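Local structure of putative dehydrogenase (Pseudomonas fluorescens, 6UUG) at residues S241-C246 against L331-R336; A319-A324 against G337-A342. The protein acts as the methanesulfinate monooxygenase MsuC, a two-component flavin-dependent enzyme of bacterial sulfur assimilation built on the acyl-CoA dehydrogenase fold. All blocks are in the same frame, centred on the assembly; numbering follows the deposited sequence.

Interaction 1. Residues S241-C246 against L331-R336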
ATOM      1  N   SER A 241      33.238 -18.772  10.296  1.00 47.84           N
ATOM      2  CA  SER A 241      33.974 -20.018  10.202  1.00 48.35           C
ATOM      3  C   SER A 241      32.972 -21.154  10.201  1.00 46.50           C
ATOM      4  O   SER A 241      32.450 -21.517   9.127  1.00 53.17           O
ATOM      5  CB  SER A 241      35.030 -20.066  11.323  1.00 48.67           C
ATOM      6  OG  SER A 241      34.441 -19.906  12.597  1.00 50.18           O
ATOM      7  N   THR A 242      32.664 -21.769  11.343  1.00 39.62           N
ATOM      8  CA  THR A 242      31.663 -22.829  11.391  1.00 38.76           C
ATOM      9  C   THR A 242      30.252 -22.240  11.366  1.00 36.05           C
ATOM     10  O   THR A 242      30.068 -21.058  11.681  1.00 34.06           O
ATOM     11  CB  THR A 242      31.818 -23.662  12.657  1.00 44.84           C
ATOM     12  OG1 THR A 242      31.485 -22.857  13.801  1.00 43.39           O
ATOM     13  CG2 THR A 242      33.247 -24.183  12.796  1.00 46.07           C
ATOM     14  N   PRO A 243      29.237 -23.057  11.031  1.00 38.37           N
ATOM     15  CA  PRO A 243      27.844 -22.590  11.155  1.00 33.80           C
ATOM     16  C   PRO A 243      27.503 -22.021  12.522  1.00 35.66           C
ATOM     17  O   PRO A 243      26.802 -20.999  12.619  1.00 32.20           O
ATOM     18  CB  PRO A 243      27.026 -23.859  10.863  1.00 37.68           C
ATOM     19  CG  PRO A 243      27.881 -24.655   9.950  1.00 41.08           C
ATOM     20  CD  PRO A 243      29.315 -24.384  10.389  1.00 40.65           C
ATOM     21  N   PHE A 244      27.977 -22.666  13.592  1.00 35.23           N
ATOM     22  CA  PHE A 244      27.750 -22.155  14.943  1.00 35.51           C
ATOM     23  C   PHE A 244      28.365 -20.768  15.116  1.00 35.91           C
ATOM     24  O   PHE A 244      27.703 -19.841  15.605  1.00 34.61           O
ATOM     25  CB  PHE A 244      28.305 -23.167  15.957  1.00 34.90           C
ATOM     26  CG  PHE A 244      28.045 -22.820  17.404  1.00 36.84           C
ATOM     27  CD1 PHE A 244      26.754 -22.632  17.872  1.00 35.20           C
ATOM     28  CD2 PHE A 244      29.103 -22.723  18.306  1.00 37.61           C
ATOM     29  CE1 PHE A 244      26.518 -22.322  19.203  1.00 35.06           C
ATOM     30  CE2 PHE A 244      28.873 -22.428  19.631  1.00 38.57           C
ATOM     31  CZ  PHE A 244      27.582 -22.227  20.084  1.00 38.12           C
ATOM     32  N   ALA A 245      29.629 -20.593  14.709  1.00 34.13           N
ATOM     33  CA  ALA A 245      30.221 -19.259  14.744  1.00 35.38           C
ATOM     34  C   ALA A 245      29.409 -18.276  13.906  1.00 33.36           C
ATOM     35  O   ALA A 245      29.281 -17.096  14.261  1.00 32.73           O
ATOM     36  CB  ALA A 245      31.669 -19.303  14.249  1.00 38.97           C
ATOM     37  N   CYS A 246      28.865 -18.747  12.788  1.00 32.82           N
ATOM     38  CA  CYS A 246      28.065 -17.910  11.900  1.00 31.05           C
ATOM     39  C   CYS A 246      26.701 -17.576  12.479  1.00 32.06           C
ATOM     40  O   CYS A 246      25.916 -16.887  11.811  1.00 32.02           O
ATOM     41  CB  CYS A 246      27.916 -18.592  10.541  1.00 33.16           C
ATOM     42  SG  CYS A 246      29.469 -18.525   9.549  1.00 43.12           S
ATOM     43  N   LEU A 331      26.171 -27.665  14.736  1.00 41.02           N
ATOM     44  CA  LEU A 331      25.136 -27.033  13.922  1.00 35.17           C
ATOM     45  C   LEU A 331      25.456 -27.172  12.437  1.00 35.92           C
ATOM     46  O   LEU A 331      26.580 -26.901  12.001  1.00 37.48           O
ATOM     47  CB  LEU A 331      25.016 -25.555  14.314  1.00 31.30           C
ATOM     48  CG  LEU A 331      23.932 -24.731  13.592  1.00 34.12           C
ATOM     49  CD1 LEU A 331      22.526 -25.219  13.925  1.00 31.54           C
ATOM     50  CD2 LEU A 331      24.080 -23.262  13.947  1.00 35.11           C
ATOM     51  N   SER A 332      24.461 -27.577  11.648  1.00 35.17           N
ATOM     52  CA  SER A 332      24.668 -27.719  10.208  1.00 36.79           C
ATOM     53  C   SER A 332      24.475 -26.389   9.488  1.00 39.37           C
ATOM     54  O   SER A 332      23.747 -25.503   9.946  1.00 35.43           O
ATOM     55  CB  SER A 332      23.719 -28.757   9.608  1.00 38.71           C
ATOM     56  OG  SER A 332      22.370 -28.309   9.631  1.00 37.45           O
ATOM     57  N   ALA A 333      25.136 -26.261   8.335  1.00 36.90           N
ATOM     58  CA  ALA A 333      24.944 -25.075   7.510  1.00 36.22           C
ATOM     59  C   ALA A 333      23.500 -24.955   7.049  1.00 41.42           C
ATOM     60  O   ALA A 333      23.004 -23.840   6.852  1.00 36.55           O
ATOM     61  CB  ALA A 333      25.891 -25.104   6.309  1.00 38.57           C
ATOM     62  N   GLU A 334      22.811 -26.086   6.872  1.00 38.68           N
ATOM     63  CA  GLU A 334      21.418 -26.038   6.450  1.00 38.11           C
ATOM     64  C   GLU A 334      20.537 -25.430   7.533  1.00 38.84           C
ATOM     65  O   GLU A 334      19.700 -24.561   7.251  1.00 33.16           O
ATOM     66  CB  GLU A 334      20.920 -27.435   6.089  1.00 42.05           C
ATOM     67  CG  GLU A 334      19.492 -27.436   5.572  1.00 51.95           C
ATOM     68  CD  GLU A 334      18.996 -28.823   5.194  1.00 65.71           C
ATOM     69  OE1 GLU A 334      19.257 -29.779   5.959  1.00 72.68           O
ATOM     70  OE2 GLU A 334      18.347 -28.952   4.131  1.00 72.92           O
ATOM     71  N   GLU A 335      20.713 -25.872   8.782  1.00 32.57           N
ATOM     72  CA  GLU A 335      19.898 -25.330   9.869  1.00 34.71           C
ATOM     73  C   GLU A 335      20.199 -23.853  10.091  1.00 34.77           C
ATOM     74  O   GLU A 335      19.280 -23.056  10.347  1.00 33.02           O
ATOM     75  CB  GLU A 335      20.119 -26.130  11.161  1.00 35.38           C
ATOM     76  CG  GLU A 335      19.220 -25.644  12.292  1.00 34.13           C
ATOM     77  CD  GLU A 335      19.262 -26.516  13.526  1.00 41.90           C
ATOM     78  OE1 GLU A 335      19.705 -27.681  13.425  1.00 38.04           O
ATOM     79  OE2 GLU A 335      18.853 -26.025  14.598  1.00 35.56           O
ATOM     80  N   ARG A 336      21.476 -23.463   9.993  1.00 29.50           N
ATOM     81  CA  ARG A 336      21.828 -22.044  10.074  1.00 29.41           C
ATOM     82  C   ARG A 336      21.104 -21.244   8.994  1.00 31.96           C
ATOM     83  O   ARG A 336      20.577 -20.159   9.260  1.00 31.05           O
ATOM     84  CB  ARG A 336      23.347 -21.866   9.940  1.00 32.51           C
ATOM     85  CG  ARG A 336      23.855 -20.466  10.267  1.00 32.94           C
ATOM     86  CD  ARG A 336      23.898 -19.558   9.038  1.00 32.76           C
ATOM     87  NE  ARG A 336      24.503 -18.285   9.405  1.00 30.66           N
ATOM     88  CZ  ARG A 336      24.444 -17.175   8.686  1.00 34.08           C
ATOM     89  NH1 ARG A 336      23.805 -17.160   7.516  1.00 34.41           N
ATOM     90  NH2 ARG A 336      25.026 -16.077   9.151  1.00 32.54           N
TER
HETATM   91  O   HOH W   1      28.774 -25.563  13.310  1.00 40.32           O

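Interaction 2. Residues A319-A324 against G337-A342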
ATOM      1  N   ALA A 319      12.610 -18.922  18.692  1.00 28.64           N
ATOM      2  CA  ALA A 319      12.626 -20.349  19.031  1.00 28.90           C
ATOM      3  C   ALA A 319      13.639 -21.110  18.182  1.00 30.38           C
ATOM      4  O   ALA A 319      14.362 -21.981  18.690  1.00 29.04           O
ATOM      5  CB  ALA A 319      11.227 -20.942  18.863  1.00 32.91           C
ATOM      6  N   LEU A 320      13.696 -20.812  16.883  1.00 26.89           N
ATOM      7  CA  LEU A 320      14.671 -21.468  16.022  1.00 26.31           C
ATOM      8  C   LEU A 320      16.094 -21.125  16.438  1.00 28.90           C
ATOM      9  O   LEU A 320      16.987 -21.972  16.319  1.00 29.47           O
ATOM     10  CB  LEU A 320      14.447 -21.089  14.553  1.00 26.24           C
ATOM     11  CG  LEU A 320      13.172 -21.602  13.878  1.00 28.93           C
ATOM     12  CD1 LEU A 320      13.027 -20.977  12.499  1.00 32.59           C
ATOM     13  CD2 LEU A 320      13.237 -23.116  13.752  1.00 31.08           C
ATOM     14  N   LEU A 321      16.337 -19.892  16.917  1.00 26.09           N
ATOM     15  CA  LEU A 321      17.672 -19.567  17.408  1.00 24.65           C
ATOM     16  C   LEU A 321      18.011 -20.402  18.644  1.00 27.92           C
ATOM     17  O   LEU A 321      19.123 -20.941  18.749  1.00 29.05           O
ATOM     18  CB  LEU A 321      17.781 -18.069  17.724  1.00 27.60           C
ATOM     19  CG  LEU A 321      19.047 -17.595  18.440  1.00 26.64           C
ATOM     20  CD1 LEU A 321      20.289 -18.030  17.653  1.00 29.20           C
ATOM     21  CD2 LEU A 321      19.035 -16.060  18.658  1.00 27.30           C
ATOM     22  N   ASP A 322      17.066 -20.518  19.585  1.00 27.98           N
ATOM     23  CA  ASP A 322      17.271 -21.399  20.742  1.00 28.78           C
ATOM     24  C   ASP A 322      17.708 -22.786  20.292  1.00 30.36           C
ATOM     25  O   ASP A 322      18.689 -23.344  20.811  1.00 30.53           O
ATOM     26  CB  ASP A 322      15.984 -21.515  21.574  1.00 33.71           C
ATOM     27  CG  ASP A 322      15.706 -20.294  22.440  1.00 32.38           C
ATOM     28  OD1 ASP A 322      16.558 -19.388  22.514  1.00 32.73           O
ATOM     29  OD2 ASP A 322      14.607 -20.256  23.063  1.00 34.06           O
ATOM     30  N   GLU A 323      16.985 -23.360  19.321  1.00 30.95           N
ATOM     31  CA  GLU A 323      17.259 -24.730  18.883  1.00 30.98           C
ATOM     32  C   GLU A 323      18.611 -24.827  18.185  1.00 33.87           C
ATOM     33  O   GLU A 323      19.363 -25.783  18.411  1.00 33.40           O
ATOM     34  CB  GLU A 323      16.121 -25.228  17.975  1.00 33.51           C
ATOM     35  CG  GLU A 323      14.787 -25.380  18.720  1.00 36.07           C
ATOM     36  CD  GLU A 323      13.558 -25.558  17.820  1.00 50.68           C
ATOM     37  OE1 GLU A 323      13.690 -25.606  16.571  1.00 50.11           O
ATOM     38  OE2 GLU A 323      12.440 -25.646  18.379  1.00 54.68           O
ATOM     39  N   ALA A 324      18.962 -23.826  17.370  1.00 30.59           N
ATOM     40  CA  ALA A 324      20.262 -23.837  16.701  1.00 29.80           C
ATOM     41  C   ALA A 324      21.405 -23.693  17.700  1.00 34.01           C
ATOM     42  O   ALA A 324      22.414 -24.405  17.604  1.00 35.61           O
ATOM     43  CB  ALA A 324      20.332 -22.712  15.653  1.00 29.54           C
ATOM     44  N   GLY A 337      21.092 -21.754   7.762  1.00 30.39           N
ATOM     45  CA  GLY A 337      20.460 -21.020   6.668  1.00 31.52           C
ATOM     46  C   GLY A 337      18.964 -20.844   6.855  1.00 30.31           C
ATOM     47  O   GLY A 337      18.415 -19.771   6.572  1.00 32.84           O
ATOM     48  N   HIS A 338      18.278 -21.895   7.300  1.00 29.66           N
ATOM     49  CA  HIS A 338      16.843 -21.780   7.560  1.00 32.19           C
ATOM     50  C   HIS A 338      16.565 -20.782   8.675  1.00 30.07           C
ATOM     51  O   HIS A 338      15.582 -20.033   8.613  1.00 28.24           O
ATOM     52  CB  HIS A 338      16.254 -23.155   7.889  1.00 34.06           C
ATOM     53  CG  HIS A 338      16.101 -24.029   6.683  1.00 40.37           C
ATOM     54  ND1 HIS A 338      17.151 -24.728   6.132  1.00 56.27           N
ATOM     55  CD2 HIS A 338      15.032 -24.274   5.890  1.00 52.46           C
ATOM     56  CE1 HIS A 338      16.733 -25.387   5.067  1.00 47.65           C
ATOM     57  NE2 HIS A 338      15.449 -25.131   4.900  1.00 52.38           N
ATOM     58  N   LEU A 339      17.410 -20.757   9.709  1.00 28.24           N
ATOM     59  CA  LEU A 339      17.286 -19.722  10.734  1.00 26.81           C
ATOM     60  C   LEU A 339      17.474 -18.331  10.133  1.00 26.53           C
ATOM     61  O   LEU A 339      16.709 -17.406  10.426  1.00 27.11           O
ATOM     62  CB  LEU A 339      18.307 -19.952  11.856  1.00 28.06           C
ATOM     63  CG  LEU A 339      18.379 -18.875  12.944  1.00 30.12           C
ATOM     64  CD1 LEU A 339      17.042 -18.693  13.665  1.00 26.38           C
ATOM     65  CD2 LEU A 339      19.497 -19.190  13.962  1.00 29.32           C
ATOM     66  N   ALA A 340      18.515 -18.162   9.320  1.00 27.32           N
ATOM     67  CA  ALA A 340      18.770 -16.864   8.701  1.00 28.75           C
ATOM     68  C   ALA A 340      17.562 -16.373   7.902  1.00 27.10           C
ATOM     69  O   ALA A 340      17.204 -15.188   7.969  1.00 26.82           O
ATOM     70  CB  ALA A 340      20.007 -16.955   7.807  1.00 29.04           C
ATOM     71  N   THR A 341      16.935 -17.265   7.131  1.00 28.18           N
ATOM     72  CA  THR A 341      15.748 -16.891   6.364  1.00 27.34           C
ATOM     73  C   THR A 341      14.600 -16.492   7.286  1.00 27.44           C
ATOM     74  O   THR A 341      13.910 -15.495   7.036  1.00 26.93           O
ATOM     75  CB  THR A 341      15.333 -18.046   5.454  1.00 30.99           C
ATOM     76  OG1 THR A 341      16.389 -18.306   4.522  1.00 30.10           O
ATOM     77  CG2 THR A 341      14.062 -17.708   4.681  1.00 28.53           C
ATOM     78  N   ALA A 342      14.396 -17.243   8.370  1.00 26.37           N
ATOM     79  CA  ALA A 342      13.309 -16.922   9.294  1.00 25.52           C
ATOM     80  C   ALA A 342      13.522 -15.568   9.964  1.00 25.14           C
ATOM     81  O   ALA A 342      12.559 -14.825  10.200  1.00 25.91           O
ATOM     82  CB  ALA A 342      13.184 -18.020  10.360  1.00 24.96           C
TER

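Interaction 1. Residues S241-C246 against L331-R336
P243 fits its ring against the turn that opens helix 333-360, and this is where the two segments pack most tightly. CB and CG of P243 both press on the carbonyl oxygen of L331, each at 3.3 Å, while CG also comes within 3.6 Å of the backbone N of A333. From the other segment L331 answers with one methyl: its CG stands anti to the backbone N (chi1 -178°), which carries CD2 alongside the backbone of P243, 3.8 Å from P243 O. Further into the helix, the R336 chain bends at chi2 (-91°) and brings its guanidinium edge-on to the carbonyl of C246, so that NE and NH2 both donate to the one oxygen, C246 O. The NH2 bond is the shorter at 2.9 Å and leaves the carbonyl plane by only 15°, whereas NE, at 3.1 Å, sits well above that plane. NH2 also forms a salt bridge with the C-terminal carboxylate of S415, which would be expected to hold the guanidinium's orientation. Towards solvent the contact thins out: of the exposed A333 side chain, CB grazes P243 CG at 4.2 Å. Between the backbones, a water accepts from F244 N and donates to L331 O. Each segment braces its own turn, T242 OG1 accepting from A245 N in an ST motif and S332 OG accepting from E335 N. S332 is thus the N-cap of helix 333-360, typical of a helix start, here docked against the loop that leads from the beta domain into helix 247-277.

Interaction 2. Residues A319-A324 against G337-A342
L339 reaches from helix 333-360 into the side of helix 294-327, joining two antiparallel neighbours of the C-terminal helical domain of the acyl-CoA dehydrogenase fold. The axes of the two short segments run at 159° to each other and approach to 9.8 Å, a spacing that aliphatic side chains fill without any hydrogen bond between the segments. The CB of L339 points at the opposing helix, and CG, anti to the backbone N (chi1 175°), extends the chain forward so that the branch, rather than the stem, makes the contact. From there the two methyls part. CD1 lies over the backbone between L320 and L321, 3.6 Å from L320 CB. CD2 turns to the L321 side, meeting L321 CD1 at 3.9 Å, and also touches the CB of A324 at 4.0 Å, one turn further along. Cut back to an alanine here, the side chain would lose both methyls, which is likely to open a gap beside L320, L321 and A324. L320 itself takes a different course: its CG lies anti to the carbonyl carbon (chi1 -68°), and CD1 passes L339 to land on the small side chain of A342. Helix 247-277 covers this layer further, with L247 against L339 and both I251 and L254 against L321, while W85 and L89 of helix 85-96 also pack on L321. The closest approach between the two segments falls on backbone, where L339 CD1 stands 3.5 Å from L321 N.

Interactions 1 and 2 have centres about 10 Å apart and share helix 333-360: its first turn meets the loop before helix 247-277, and the next turns lie along helix 294-327. Along the chain the order is 241-246, 319-324, 331-336, 337-342, so the segments alternate and the short connection after helix 294-327 brings the chain back on itself. The two contacts also touch directly, L331 CD1 lying 3.8 Å from A324 CB. Together they tie the entry to the C-terminal helical domain to one end of its antiparallel helix pair, with helix 247-277 packing on both contacts and the C-terminus anchored at interaction 1.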